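Local coordinates for Abbfa_003403 (Acinetobacter baumannii, PDB 4ZXH), which is a four-domain nonribosomal peptide synthetase that probably activates an amino acid, loads it onto its carrier domain, condenses it with an acyl partner and releases the product by its thioesterase, at residues P1168-V1173 / T1252-P1257. Numbering follows the deposited sequence.
Sequences PIPENV and TYFPEP
Pro-1168 is the bump that fills the hollow between Tyr-1253 and Pro-1255. Its CB comes up to the tyrosine ring, 3.5 Å from CD2 of Tyr-1253, while its CG meets CG of Pro-1255 at 3.8 Å, the two prolines crossing at about a right angle. The two walls of the hollow touch each other: CD of Pro-1255 sits over the centre of one face of the Tyr-1253 ring. With CG anti to the backbone N (chi1 -176°), Tyr-1253 runs on to helix 1138-1152, where its OH hydrogen-bonds Glu-1145 OE1. Phe-1254 is the reciprocal bump, its ring reaching into the bend where 1168-1173 turns through the short 3-10 segment 1170-1172. There CD1 of Phe-1254 lies 3.5 Å from CD of Pro-1170, and CG2 of Val-1173 meets the ring edge in its plane, 3.6 Å from CE1 of Phe-1254. The contact thus joins two loops of the thioesterase domain's alpha/beta-hydrolase fold, one following strand 1157-1163 and the other leading into strand 1262-1267. No hydrogen bond or salt bridge links the segments, so they meet through van der Waals packing and partial burial of apolar surface, with Pro-1168 and Tyr-1253 buried and Phe-1254 and Pro-1170 exposed.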
loop_
_atom_site.group_PDB
_atom_site.type_symbol
_atom_site.label_atom_id
_atom_site.label_comp_id
_atom_site.label_asym_id
_atom_site.label_seq_id
_atom_site.Cartn_x
_atom_site.Cartn_y
_atom_site.Cartn_z
ATOM N N PRO A 1168 36.711 37.608 -25.020
ATOM C CA PRO A 1168 37.704 36.653 -25.534
ATOM C C PRO A 1168 38.984 37.350 -26.007
ATOM O O PRO A 1168 39.226 37.488 -27.203
ATOM C CB PRO A 1168 36.971 35.986 -26.695
ATOM C CG PRO A 1168 36.017 37.012 -27.171
ATOM C CD PRO A 1168 35.576 37.776 -25.948
ATOM N N ILE A 1169 39.789 37.803 -25.056
ATOM C CA ILE A 1169 41.060 38.435 -25.364
ATOM C C ILE A 1169 42.117 37.795 -24.456
ATOM O O ILE A 1169 41.783 37.259 -23.404
ATOM C CB ILE A 1169 40.988 39.973 -25.181
ATOM C CG1 ILE A 1169 40.757 40.347 -23.704
ATOM C CG2 ILE A 1169 39.904 40.577 -26.093
ATOM C CD1 ILE A 1169 40.920 41.836 -23.417
ATOM N N PRO A 1170 43.385 37.805 -24.878
ATOM C CA PRO A 1170 44.489 37.175 -24.133
ATOM C C PRO A 1170 44.592 37.487 -22.627
ATOM O O PRO A 1170 44.791 36.543 -21.863
ATOM C CB PRO A 1170 45.724 37.699 -24.876
ATOM C CG PRO A 1170 45.276 37.765 -26.289
ATOM C CD PRO A 1170 43.824 38.237 -26.220
ATOM N N GLU A 1171 44.479 38.753 -22.213
ATOM C CA GLU A 1171 44.485 39.130 -20.787
ATOM C C GLU A 1171 43.554 38.270 -19.913
ATOM O O GLU A 1171 43.800 38.073 -18.723
ATOM C CB GLU A 1171 44.048 40.584 -20.597
ATOM C CG GLU A 1171 44.878 41.678 -21.217
ATOM C CD GLU A 1171 44.481 42.016 -22.655
ATOM O OE1 GLU A 1171 44.120 41.102 -23.440
ATOM O OE2 GLU A 1171 44.500 43.224 -22.984
ATOM N N ASN A 1172 42.462 37.796 -20.501
ATOM C CA ASN A 1172 41.387 37.173 -19.735
ATOM C C ASN A 1172 41.461 35.666 -19.649
ATOM O O ASN A 1172 40.605 35.028 -19.012
ATOM C CB ASN A 1172 40.032 37.541 -20.333
ATOM C CG ASN A 1172 39.712 38.991 -20.181
ATOM O OD1 ASN A 1172 40.392 39.724 -19.452
ATOM N ND2 ASN A 1172 38.650 39.423 -20.851
ATOM N N VAL A 1173 42.455 35.095 -20.313
ATOM C CA VAL A 1173 42.629 33.656 -20.319
ATOM C C VAL A 1173 43.159 33.290 -18.946
ATOM O O VAL A 1173 44.041 33.974 -18.410
ATOM C CB VAL A 1173 43.595 33.190 -21.460
ATOM C CG1 VAL A 1173 43.639 31.676 -21.562
ATOM C CG2 VAL A 1173 43.159 33.782 -22.775
ATOM N N THR A 1252 41.810 29.094 -26.886
ATOM C CA THR A 1252 42.234 29.257 -28.282
ATOM C C THR A 1252 41.298 30.125 -29.151
ATOM O O THR A 1252 41.305 30.014 -30.381
ATOM C CB THR A 1252 42.390 27.878 -28.963
ATOM O OG1 THR A 1252 41.144 27.179 -28.920
ATOM C CG2 THR A 1252 43.455 27.038 -28.253
ATOM N N TYR A 1253 40.514 30.998 -28.519
ATOM C CA TYR A 1253 39.562 31.853 -29.228
ATOM C C TYR A 1253 39.907 33.344 -29.112
ATOM O O TYR A 1253 39.734 33.936 -28.047
ATOM C CB TYR A 1253 38.142 31.605 -28.701
ATOM C CG TYR A 1253 37.096 32.391 -29.451
ATOM C CD1 TYR A 1253 36.995 32.287 -30.828
ATOM C CD2 TYR A 1253 36.201 33.229 -28.789
ATOM C CE1 TYR A 1253 36.049 32.998 -31.539
ATOM C CE2 TYR A 1253 35.240 33.953 -29.502
ATOM C CZ TYR A 1253 35.179 33.827 -30.886
ATOM O OH TYR A 1253 34.252 34.518 -31.636
ATOM N N PHE A 1254 40.394 33.956 -30.193
ATOM C CA PHE A 1254 40.746 35.382 -30.153
ATOM C C PHE A 1254 40.305 36.128 -31.408
ATOM O O PHE A 1254 41.112 36.407 -32.295
ATOM C CB PHE A 1254 42.245 35.527 -29.907
ATOM C CG PHE A 1254 42.700 34.766 -28.713
ATOM C CD1 PHE A 1254 42.397 35.224 -27.432
ATOM C CD2 PHE A 1254 43.345 33.546 -28.857
ATOM C CE1 PHE A 1254 42.765 34.499 -26.313
ATOM C CE2 PHE A 1254 43.716 32.810 -27.745
ATOM C CZ PHE A 1254 43.425 33.284 -26.466
ATOM N N PRO A 1255 39.002 36.466 -31.474
ATOM C CA PRO A 1255 38.378 37.052 -32.666
ATOM C C PRO A 1255 38.765 38.504 -32.854
ATOM O O PRO A 1255 38.876 39.230 -31.870
ATOM C CB PRO A 1255 36.881 36.925 -32.377
ATOM C CG PRO A 1255 36.787 36.984 -30.889
ATOM C CD PRO A 1255 38.031 36.305 -30.369
ATOM N N GLU A 1256 38.983 38.909 -34.099
ATOM C CA GLU A 1256 39.223 40.311 -34.424
ATOM C C GLU A 1256 37.967 41.123 -34.103
ATOM O O GLU A 1256 36.863 40.572 -34.046
ATOM C CB GLU A 1256 39.636 40.472 -35.900
ATOM C CG GLU A 1256 41.013 39.875 -36.255
ATOM C CD GLU A 1256 40.972 38.380 -36.584
ATOM O OE1 GLU A 1256 39.878 37.780 -36.504
ATOM O OE2 GLU A 1256 42.037 37.804 -36.917
ATOM N N PRO A 1257 38.133 42.431 -33.851
ATOM C CA PRO A 1257 36.981 43.256 -33.463
ATOM C C PRO A 1257 35.857 43.257 -34.496
ATOM O O PRO A 1257 36.118 43.276 -35.691
ATOM C CB PRO A 1257 37.592 44.651 -33.319
ATOM C CG PRO A 1257 39.021 44.385 -32.929
ATOM C CD PRO A 1257 39.405 43.167 -33.730
#